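Local coordinates for protein quinoline 2-oxidoreductase small subunit (Pseudomonas putida, PDB 1T3Q) that carries two [2Fe-2S] clusters that probably pass electrons from the molybdenum centre to FAD when quinoline 2-oxidoreductase hydroxylates quinoline, at residues M29-A32 against D33-E37; V73-G77 against C78-T82; P126-R130 against D131-E135; E148-I151 against D152-D156. One frame throughout, in Å; residues are numbered along the deposited sequence.

Contact 1 of 4, residues M29-A32 against D33-E37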
loop_
_atom_site.group_PDB
_atom_site.type_symbol
_atom_site.label_atom_id
_atom_site.label_comp_id
_atom_site.label_asym_id
_atom_site.label_seq_id
_atom_site.Cartn_x
_atom_site.Cartn_y
_atom_site.Cartn_z
ATOM N N MET A 29 6.047 10.007 26.284
ATOM C CA MET A 29 6.587 9.702 24.964
ATOM C C MET A 29 7.905 10.435 24.717
ATOM O O MET A 29 7.990 11.651 24.927
ATOM C CB MET A 29 5.565 10.096 23.881
ATOM C CG MET A 29 6.028 9.840 22.449
ATOM S SD MET A 29 4.803 10.227 21.182
ATOM C CE MET A 29 3.928 8.676 21.069
ATOM N N HIS A 30 8.940 9.711 24.287
ATOM C CA HIS A 30 10.193 10.396 24.010
ATOM C C HIS A 30 10.129 11.084 22.647
ATOM O O HIS A 30 9.227 10.826 21.848
ATOM C CB HIS A 30 11.417 9.464 24.129
ATOM C CG HIS A 30 11.311 8.165 23.382
ATOM N ND1 HIS A 30 11.073 8.094 22.026
ATOM C CD2 HIS A 30 11.519 6.890 23.793
ATOM C CE1 HIS A 30 11.145 6.834 21.633
ATOM N NE2 HIS A 30 11.416 6.083 22.687
ATOM N N LEU A 31 11.070 11.990 22.408
ATOM C CA LEU A 31 11.115 12.761 21.172
ATOM C C LEU A 31 11.220 11.924 19.901
ATOM O O LEU A 31 10.601 12.255 18.884
ATOM C CB LEU A 31 12.270 13.768 21.243
ATOM C CG LEU A 31 12.395 14.756 20.081
ATOM C CD1 LEU A 31 11.062 15.450 19.839
ATOM C CD2 LEU A 31 13.486 15.769 20.398
ATOM N N ALA A 32 11.993 10.841 19.954
ATOM C CA ALA A 32 12.143 9.970 18.791
ATOM C C ALA A 32 10.767 9.464 18.356
ATOM O O ALA A 32 10.403 9.570 17.188
ATOM C CB ALA A 32 13.067 8.793 19.125
ATOM N N ASP A 33 9.999 8.919 19.297
ATOM C CA ASP A 33 8.656 8.423 18.984
ATOM C C ASP A 33 7.721 9.545 18.515
ATOM O O ASP A 33 6.920 9.349 17.603
ATOM C CB ASP A 33 8.032 7.732 20.208
ATOM C CG ASP A 33 8.448 6.269 20.347
ATOM O OD1 ASP A 33 8.072 5.637 21.362
ATOM O OD2 ASP A 33 9.148 5.741 19.452
ATOM N N ALA A 34 7.811 10.720 19.134
ATOM C CA ALA A 34 6.942 11.828 18.743
ATOM C C ALA A 34 7.223 12.265 17.310
ATOM O O ALA A 34 6.294 12.460 16.519
ATOM C CB ALA A 34 7.111 13.005 19.701
ATOM N N LEU A 35 8.501 12.421 16.975
ATOM C CA LEU A 35 8.874 12.823 15.623
ATOM C C LEU A 35 8.342 11.794 14.626
ATOM O O LEU A 35 7.720 12.139 13.627
ATOM C CB LEU A 35 10.401 12.920 15.493
ATOM C CG LEU A 35 11.078 14.090 16.220
ATOM C CD1 LEU A 35 12.587 13.922 16.200
ATOM C CD2 LEU A 35 10.672 15.403 15.554
ATOM N N ARG A 36 8.575 10.523 14.927
ATOM C CA ARG A 36 8.150 9.444 14.048
ATOM C C ARG A 36 6.647 9.242 13.932
ATOM O O ARG A 36 6.098 9.243 12.829
ATOM C CB ARG A 36 8.781 8.123 14.506
ATOM C CG ARG A 36 10.309 8.091 14.486
ATOM C CD ARG A 36 10.815 6.812 15.147
ATOM N NE ARG A 36 10.094 5.646 14.635
ATOM C CZ ARG A 36 10.273 5.123 13.425
ATOM N NH1 ARG A 36 11.165 5.652 12.592
ATOM N NH2 ARG A 36 9.534 4.091 13.033
ATOM N N GLU A 37 5.986 9.075 15.075
ATOM C CA GLU A 37 4.557 8.791 15.111
ATOM C C GLU A 37 3.575 9.962 15.189
ATOM O O GLU A 37 2.457 9.866 14.683
ATOM C CB GLU A 37 4.302 7.795 16.253
ATOM C CG GLU A 37 5.095 6.498 16.056
ATOM C CD GLU A 37 5.177 5.616 17.296
ATOM O OE1 GLU A 37 5.774 4.522 17.195
ATOM O OE2 GLU A 37 4.664 6.009 18.366
HETATM O O HOH W 1 7.886 6.906 23.790
#
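His30 turns its imidazole back over the start of helix 31-39, where the ring meets the backbone of Asp33. With chi1 at 50°, CG sits between the backbone N and the carbonyl carbon, and this brings ND1 round to accept from Asp33 N at 3.0 Å. The bond is nearly straight, 163° at the hydrogen, and the donor lies close to the ring plane, so the N-H meets the imidazole at its edge. The exact placing of the Asp33 carboxylate against the same ring is doubtful. A water held over the centre of one ring face accepts from His30 N and donates to Asp33 OD1 at 2.7 Å, a second tie between the two residues. At the far end of the ring NE2 is hydrogen-bonded to Glu49, a residue of the first cluster's binding site, while Asp33 OD1 also forms a salt bridge with Lys2 of the medium subunit. Replacing the histidine with an alanine would probably leave Asp33 N without its cap and Glu49 without its imidazole partner. Met29 slants across the first turn, its chain extended to SD before it bends at chi3 (-89°), and sets SD 3.6 Å from Ala34 CA. On another side of the helix Leu31 CD1 rests 3.9 Å from Leu35 CG, one turn on, and both leucines pack on Ile58 of strand 57-60. The arrangement is a side-chain N-cap, here opening the helix that lies against the sheet in the ferredoxin-like [2Fe-2S] domain.

Contact 2 of 4, residues V73-G77 against C78-T82; sequences VQAEG and CSIET
Ala75 to Cys78 form a type II beta turn, closed by Cys78 N donating to Ala75 O at 2.9 Å, with an angle of 149° at the hydrogen and the donor tilted out of the carbonyl plane. Gly77 takes the third place of the turn with positive phi (72°), a conformation that favours glycine. Cys78 then folds its side chain back beside the turn: SG lies anti to the carbonyl carbon, chi1 -62°, and stands 3.7 Å from Ala75 O, while CB comes within 3.2 Å of that same oxygen. The turn leads the chain out of the short 3-10 segment and into strand 79-81, a strand of the mixed sheet in the ferredoxin-like cluster domain. Ala75 and Ile80 meet across the bend, methyl to methyl, with Ala75 CB 3.8 Å from Ile80 CD1. Ile80 reaches it by an extended CG1 branch, and both residues also pack on Leu31 of helix 31-39. Glu76 points its CB away from 78-82, and its OE2 accepts from Ser13 N on strand 10-16. Gln74 holds Leu71 N through OE1 and gives NE2 to Asp52 of the medium subunit.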
loop_
_atom_site.group_PDB
_atom_site.type_symbol
_atom_site.label_atom_id
_atom_site.label_comp_id
_atom_site.label_asym_id
_atom_site.label_seq_id
_atom_site.Cartn_x
_atom_site.Cartn_y
_atom_site.Cartn_z
ATOM N N VAL A 73 8.076 16.410 25.212
ATOM C CA VAL A 73 7.696 17.700 25.780
ATOM C C VAL A 73 8.899 18.617 26.015
ATOM O O VAL A 73 8.738 19.827 26.160
ATOM C CB VAL A 73 6.892 17.551 27.105
ATOM C CG1 VAL A 73 5.576 16.849 26.829
ATOM C CG2 VAL A 73 7.700 16.800 28.152
ATOM N N GLN A 74 10.104 18.054 26.034
ATOM C CA GLN A 74 11.297 18.875 26.232
ATOM C C GLN A 74 11.747 19.534 24.934
ATOM O O GLN A 74 12.769 20.215 24.897
ATOM C CB GLN A 74 12.434 18.042 26.827
ATOM C CG GLN A 74 12.168 17.634 28.270
ATOM C CD GLN A 74 13.247 16.749 28.850
ATOM O OE1 GLN A 74 13.575 15.707 28.292
ATOM N NE2 GLN A 74 13.801 17.156 29.984
ATOM N N ALA A 75 10.972 19.347 23.870
ATOM C CA ALA A 75 11.307 19.955 22.587
ATOM C C ALA A 75 10.766 21.380 22.542
ATOM O O ALA A 75 11.095 22.154 21.640
ATOM C CB ALA A 75 10.714 19.141 21.445
ATOM N N GLU A 76 9.932 21.718 23.523
ATOM C CA GLU A 76 9.328 23.042 23.594
ATOM C C GLU A 76 10.359 24.152 23.449
ATOM O O GLU A 76 11.362 24.183 24.164
ATOM C CB GLU A 76 8.581 23.219 24.921
ATOM C CG GLU A 76 8.012 24.628 25.132
ATOM C CD GLU A 76 6.830 24.931 24.219
ATOM O OE1 GLU A 76 6.559 26.124 23.966
ATOM O OE2 GLU A 76 6.164 23.977 23.763
ATOM N N GLY A 77 10.097 25.062 22.519
ATOM C CA GLY A 77 10.993 26.185 22.300
ATOM C C GLY A 77 12.319 25.861 21.644
ATOM O O GLY A 77 13.204 26.719 21.583
ATOM N N CYS A 78 12.469 24.638 21.145
ATOM C CA CYS A 78 13.715 24.234 20.502
ATOM C C CYS A 78 13.616 24.174 18.982
ATOM O O CYS A 78 12.524 24.085 18.416
ATOM C CB CYS A 78 14.158 22.863 21.017
ATOM S SG CYS A 78 14.516 22.801 22.786
ATOM N N SER A 79 14.772 24.237 18.328
ATOM C CA SER A 79 14.851 24.149 16.879
ATOM C C SER A 79 15.445 22.775 16.580
ATOM O O SER A 79 16.607 22.507 16.885
ATOM C CB SER A 79 15.760 25.244 16.322
ATOM O OG SER A 79 15.926 25.092 14.924
ATOM N N ILE A 80 14.633 21.908 15.986
ATOM C CA ILE A 80 15.041 20.541 15.678
ATOM C C ILE A 80 15.331 20.300 14.202
ATOM O O ILE A 80 14.614 20.785 13.326
ATOM C CB ILE A 80 13.943 19.556 16.122
ATOM C CG1 ILE A 80 13.761 19.643 17.639
ATOM C CG2 ILE A 80 14.296 18.142 15.678
ATOM C CD1 ILE A 80 12.552 18.881 18.159
ATOM N N GLU A 81 16.386 19.533 13.940
ATOM C CA GLU A 81 16.778 19.190 12.582
ATOM C C GLU A 81 16.866 17.676 12.447
ATOM O O GLU A 81 17.681 17.041 13.112
ATOM C CB GLU A 81 18.144 19.789 12.246
ATOM C CG GLU A 81 18.153 21.284 12.026
ATOM C CD GLU A 81 19.562 21.806 11.845
ATOM O OE1 GLU A 81 20.245 22.045 12.864
ATOM O OE2 GLU A 81 19.993 21.958 10.683
ATOM N N THR A 82 16.020 17.098 11.598
ATOM C CA THR A 82 16.052 15.655 11.373
ATOM C C THR A 82 16.663 15.421 9.991
ATOM O O THR A 82 16.862 16.368 9.218
ATOM C CB THR A 82 14.644 15.027 11.423
ATOM O OG1 THR A 82 13.849 15.528 10.343
ATOM C CG2 THR A 82 13.962 15.357 12.750
#

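Contact 3 of 4, residues P126-R130 against D131-E135; sequences PAPSR and DEVRE
Glu132 reaches back from the first turn of helix 130-136 to Ser129, and every atom of its side chain stays near that residue. Its CB is 3.3 Å from Ser129 OG. CG, set beside the backbone N, comes closer to the same hydroxyl, and from there the chain runs extended: CD lies 3.2 Å from Ser129 OG, and OE1 is the oxygen turned farther off, 3.8 Å from Ser129 OG. At the tip, OE2 accepts from Ser129 N at 2.8 Å; the bond is straight, 168° at the hydrogen, but the donor stands above the carboxylate plane. OE2 also lies 3.3 Å from Pro128 CA. In return Ser129 OG accepts from Glu132 N at 3.0 Å, its chi1 of 69° swinging the hydroxyl over the helix start. These reciprocal bonds make a capping box, which closes the N-terminus of helix 130-136 after the loop from helix 111-124. A leucine in place of the glutamate would probably leave Ser129 N without its acceptor and reduce the box to the serine's single bond. Pro128 CG presses on Val133 CG2 at 3.4 Å, tight for two carbons, and Pro128 also packs on Ile121 and Leu122 of helix 111-124. Arg130 and Arg134 lie side by side along the helix, pointing the same way, their guanidinium planes 62° apart. One water accepts from both NE atoms, in the plane of the Arg134 group at its edge. The NH2 atoms of both form salt bridges with Asp721 OD1 of the large subunit, and Arg130 NH1 forms another with Asp152 of helix 148-154.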
loop_
_atom_site.group_PDB
_atom_site.type_symbol
_atom_site.label_atom_id
_atom_site.label_comp_id
_atom_site.label_asym_id
_atom_site.label_seq_id
_atom_site.Cartn_x
_atom_site.Cartn_y
_atom_site.Cartn_z
ATOM N N PRO A 126 35.904 21.792 9.359
ATOM C CA PRO A 126 35.613 21.401 7.976
ATOM C C PRO A 126 36.447 20.232 7.460
ATOM O O PRO A 126 35.998 19.467 6.603
ATOM C CB PRO A 126 35.898 22.678 7.186
ATOM C CG PRO A 126 35.739 23.767 8.199
ATOM C CD PRO A 126 36.380 23.185 9.407
ATOM N N ALA A 127 37.668 20.114 7.973
ATOM C CA ALA A 127 38.579 19.056 7.553
ATOM C C ALA A 127 39.172 18.321 8.749
ATOM O O ALA A 127 40.368 18.435 9.036
ATOM C CB ALA A 127 39.697 19.647 6.696
ATOM N N PRO A 128 38.340 17.561 9.474
ATOM C CA PRO A 128 38.850 16.828 10.633
ATOM C C PRO A 128 39.751 15.692 10.167
ATOM O O PRO A 128 39.629 15.230 9.038
ATOM C CB PRO A 128 37.576 16.323 11.303
ATOM C CG PRO A 128 36.675 16.071 10.133
ATOM C CD PRO A 128 36.903 17.300 9.272
ATOM N N SER A 129 40.665 15.259 11.025
ATOM C CA SER A 129 41.558 14.159 10.684
ATOM C C SER A 129 40.750 12.869 10.797
ATOM O O SER A 129 39.695 12.849 11.430
ATOM C CB SER A 129 42.733 14.110 11.658
ATOM O OG SER A 129 42.302 13.705 12.949
ATOM N N ARG A 130 41.232 11.792 10.189
ATOM C CA ARG A 130 40.512 10.529 10.278
ATOM C C ARG A 130 40.369 10.127 11.746
ATOM O O ARG A 130 39.317 9.645 12.161
ATOM C CB ARG A 130 41.246 9.433 9.493
ATOM C CG ARG A 130 41.240 9.648 7.986
ATOM C CD ARG A 130 41.930 8.502 7.252
ATOM N NE ARG A 130 41.170 7.256 7.343
ATOM C CZ ARG A 130 40.143 6.944 6.560
ATOM N NH1 ARG A 130 39.750 7.786 5.612
ATOM N NH2 ARG A 130 39.503 5.793 6.728
ATOM N N ASP A 131 41.425 10.333 12.532
ATOM C CA ASP A 131 41.395 9.988 13.953
ATOM C C ASP A 131 40.350 10.792 14.711
ATOM O O ASP A 131 39.665 10.259 15.581
ATOM C CB ASP A 131 42.767 10.212 14.594
ATOM C CG ASP A 131 43.700 9.038 14.386
ATOM O OD1 ASP A 131 44.910 9.180 14.659
ATOM O OD2 ASP A 131 43.219 7.968 13.963
ATOM N N GLU A 132 40.239 12.074 14.382
ATOM C CA GLU A 132 39.267 12.940 15.030
ATOM C C GLU A 132 37.853 12.467 14.695
ATOM O O GLU A 132 36.972 12.447 15.560
ATOM C CB GLU A 132 39.478 14.394 14.578
ATOM C CG GLU A 132 40.775 15.000 15.127
ATOM C CD GLU A 132 41.186 16.316 14.466
ATOM O OE1 GLU A 132 42.134 16.951 14.978
ATOM O OE2 GLU A 132 40.584 16.714 13.444
ATOM N N VAL A 133 37.639 12.081 13.442
ATOM C CA VAL A 133 36.325 11.607 13.031
ATOM C C VAL A 133 35.988 10.300 13.751
ATOM O O VAL A 133 34.893 10.153 14.290
ATOM C CB VAL A 133 36.247 11.398 11.503
ATOM C CG1 VAL A 133 34.871 10.856 11.121
ATOM C CG2 VAL A 133 36.488 12.728 10.782
ATOM N N ARG A 134 36.925 9.359 13.776
ATOM C CA ARG A 134 36.671 8.090 14.452
ATOM C C ARG A 134 36.341 8.321 15.925
ATOM O O ARG A 134 35.491 7.635 16.494
ATOM C CB ARG A 134 37.874 7.149 14.314
ATOM C CG ARG A 134 37.974 6.477 12.936
ATOM C CD ARG A 134 39.208 5.587 12.828
ATOM N NE ARG A 134 39.330 4.928 11.526
ATOM C CZ ARG A 134 38.645 3.847 11.159
ATOM N NH1 ARG A 134 37.778 3.290 11.992
ATOM N NH2 ARG A 134 38.837 3.314 9.961
ATOM N N GLU A 135 37.002 9.304 16.531
ATOM C CA GLU A 135 36.782 9.636 17.933
ATOM C C GLU A 135 35.386 10.179 18.187
ATOM O O GLU A 135 34.680 9.712 19.081
ATOM C CB GLU A 135 37.815 10.667 18.396
ATOM C CG GLU A 135 39.232 10.134 18.408
ATOM C CD GLU A 135 40.277 11.221 18.584
ATOM O OE1 GLU A 135 41.480 10.875 18.640
ATOM O OE2 GLU A 135 39.905 12.414 18.660
HETATM O O HOH W 2 41.403 5.711 10.006
#

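Contact 4 of 4, residues E148-I151 against D152-D156; sequences ETII and DAITD
The carboxylates of Glu148 and Asp152, one helical turn apart, stand almost at right angles, their planes 82° apart. The carbonyl oxygen of Glu148 lies over one face of the Asp152 carboxylate, its O 3.2 Å from Asp152 CG, acceptor against acceptor. One water lies 2.7 Å from both Glu148 OE1 and Asp152 OD2; a second links Asp152 OD1 and, weakly, Glu148 OE1; each has more acceptors around it than protons to give. Glu148 OE1 and Asp152 OD1 are 4.4 Å apart and both groups are probably charged, so the waters and outside cations are likely to ease their repulsion: Glu148 OE2 forms a salt bridge with Arg680 of the large subunit, and Asp152 OD2 one with Arg130. Where the helix ends, a Thr155 chi1 of 55° puts OG1 between its backbone N and carbonyl carbon, and it donates to Ile151 O at 2.8 Å. Thr155 N donates to the same oxygen at 3.1 Å, and the two donors come from opposite faces of the carbonyl plane, so this last-turn oxygen is gripped twice. Ile150 and Ile154 lie side by side and point the same way, with CG2 of Ile150 3.9 Å from CD1 of Ile154. Ile150 packs on Phe99 of helix 94-101 and Met114 of helix 111-124, its side chain about 5 Å from those of the second-cluster ligands Cys110 and Cys142. Ile154 lies against Leu122 of helix 111-124 and Val133 of helix 130-136, so helix 148-154 packs among three other helices of the second cluster's domain.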
loop_
_atom_site.group_PDB
_atom_site.type_symbol
_atom_site.label_atom_id
_atom_site.label_comp_id
_atom_site.label_asym_id
_atom_site.label_seq_id
_atom_site.Cartn_x
_atom_site.Cartn_y
_atom_site.Cartn_z
ATOM N N GLU A 148 35.039 2.116 7.994
ATOM C CA GLU A 148 36.036 2.796 7.173
ATOM C C GLU A 148 35.490 3.750 6.118
ATOM O O GLU A 148 35.982 4.872 5.984
ATOM C CB GLU A 148 36.987 1.798 6.502
ATOM C CG GLU A 148 38.079 2.512 5.705
ATOM C CD GLU A 148 39.152 1.589 5.176
ATOM O OE1 GLU A 148 39.982 2.062 4.367
ATOM O OE2 GLU A 148 39.177 0.404 5.568
ATOM N N THR A 149 34.462 3.330 5.386
ATOM C CA THR A 149 33.914 4.178 4.341
ATOM C C THR A 149 33.145 5.394 4.858
ATOM O O THR A 149 32.967 6.367 4.129
ATOM C CB THR A 149 33.029 3.364 3.369
ATOM O OG1 THR A 149 32.077 2.590 4.108
ATOM C CG2 THR A 149 33.901 2.429 2.529
ATOM N N ILE A 150 32.676 5.335 6.101
ATOM C CA ILE A 150 31.978 6.475 6.687
ATOM C C ILE A 150 33.054 7.522 6.998
ATOM O O ILE A 150 32.840 8.729 6.811
ATOM C CB ILE A 150 31.236 6.081 7.990
ATOM C CG1 ILE A 150 30.050 5.176 7.654
ATOM C CG2 ILE A 150 30.751 7.329 8.718
ATOM C CD1 ILE A 150 29.351 4.587 8.874
ATOM N N ILE A 151 34.213 7.054 7.458
ATOM C CA ILE A 151 35.324 7.954 7.767
ATOM C C ILE A 151 35.766 8.580 6.441
ATOM O O ILE A 151 36.040 9.782 6.366
ATOM C CB ILE A 151 36.521 7.199 8.399
ATOM C CG1 ILE A 151 36.062 6.405 9.627
ATOM C CG2 ILE A 151 37.619 8.185 8.804
ATOM C CD1 ILE A 151 35.428 7.239 10.725
ATOM N N ASP A 152 35.822 7.759 5.396
ATOM C CA ASP A 152 36.209 8.231 4.067
ATOM C C ASP A 152 35.255 9.325 3.592
ATOM O O ASP A 152 35.684 10.360 3.083
ATOM C CB ASP A 152 36.152 7.094 3.040
ATOM C CG ASP A 152 37.183 6.009 3.289
ATOM O OD1 ASP A 152 37.056 4.941 2.653
ATOM O OD2 ASP A 152 38.117 6.214 4.094
ATOM N N ALA A 153 33.957 9.079 3.744
ATOM C CA ALA A 153 32.938 10.022 3.306
ATOM C C ALA A 153 33.028 11.375 4.005
ATOM O O ALA A 153 32.952 12.417 3.353
ATOM C CB ALA A 153 31.541 9.423 3.506
ATOM N N ILE A 154 33.195 11.354 5.324
ATOM C CA ILE A 154 33.270 12.586 6.106
ATOM C C ILE A 154 34.523 13.426 5.840
ATOM O O ILE A 154 34.481 14.653 5.943
ATOM C CB ILE A 154 33.178 12.273 7.617
ATOM C CG1 ILE A 154 31.828 11.615 7.915
ATOM C CG2 ILE A 154 33.351 13.556 8.439
ATOM C CD1 ILE A 154 31.719 11.020 9.304
ATOM N N THR A 155 35.625 12.769 5.489
ATOM C CA THR A 155 36.876 13.474 5.224
ATOM C C THR A 155 37.095 13.776 3.749
ATOM O O THR A 155 38.160 14.258 3.363
ATOM C CB THR A 155 38.095 12.674 5.742
ATOM O OG1 THR A 155 38.079 11.351 5.188
ATOM C CG2 THR A 155 38.069 12.588 7.258
ATOM N N ASP A 156 36.090 13.490 2.929
ATOM C CA ASP A 156 36.170 13.741 1.492
ATOM C C ASP A 156 36.395 15.237 1.271
ATOM O O ASP A 156 35.730 16.067 1.889
ATOM C CB ASP A 156 34.866 13.310 0.814
ATOM C CG ASP A 156 34.916 13.452 -0.693
ATOM O OD1 ASP A 156 35.268 12.466 -1.371
ATOM O OD2 ASP A 156 34.609 14.555 -1.201
HETATM O O HOH W 3 40.208 4.573 3.504
HETATM O O HOH W 4 37.938 2.468 2.291
#

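The four contacts fall into two pairs, in series along the chain. Contacts 1 and 2, their centres 11 Å apart, belong to the N-terminal ferredoxin-like domain, where helix 31-39 packs on strand 79-81: Leu31 CD2 lies 3.9 Å from Ile80 CD1. Contacts 3 and 4, 9 Å between centres, join consecutive helices 130-136 and 148-154 of the helical domain, tied by a salt bridge of 2.7 Å from Arg130 NH1 to Asp152 OD2. About 28 to 31 Å separates the centres of one pair from those of the other, across the middle of the chain. Each pair thus belongs to the domain of a different [2Fe-2S] cluster.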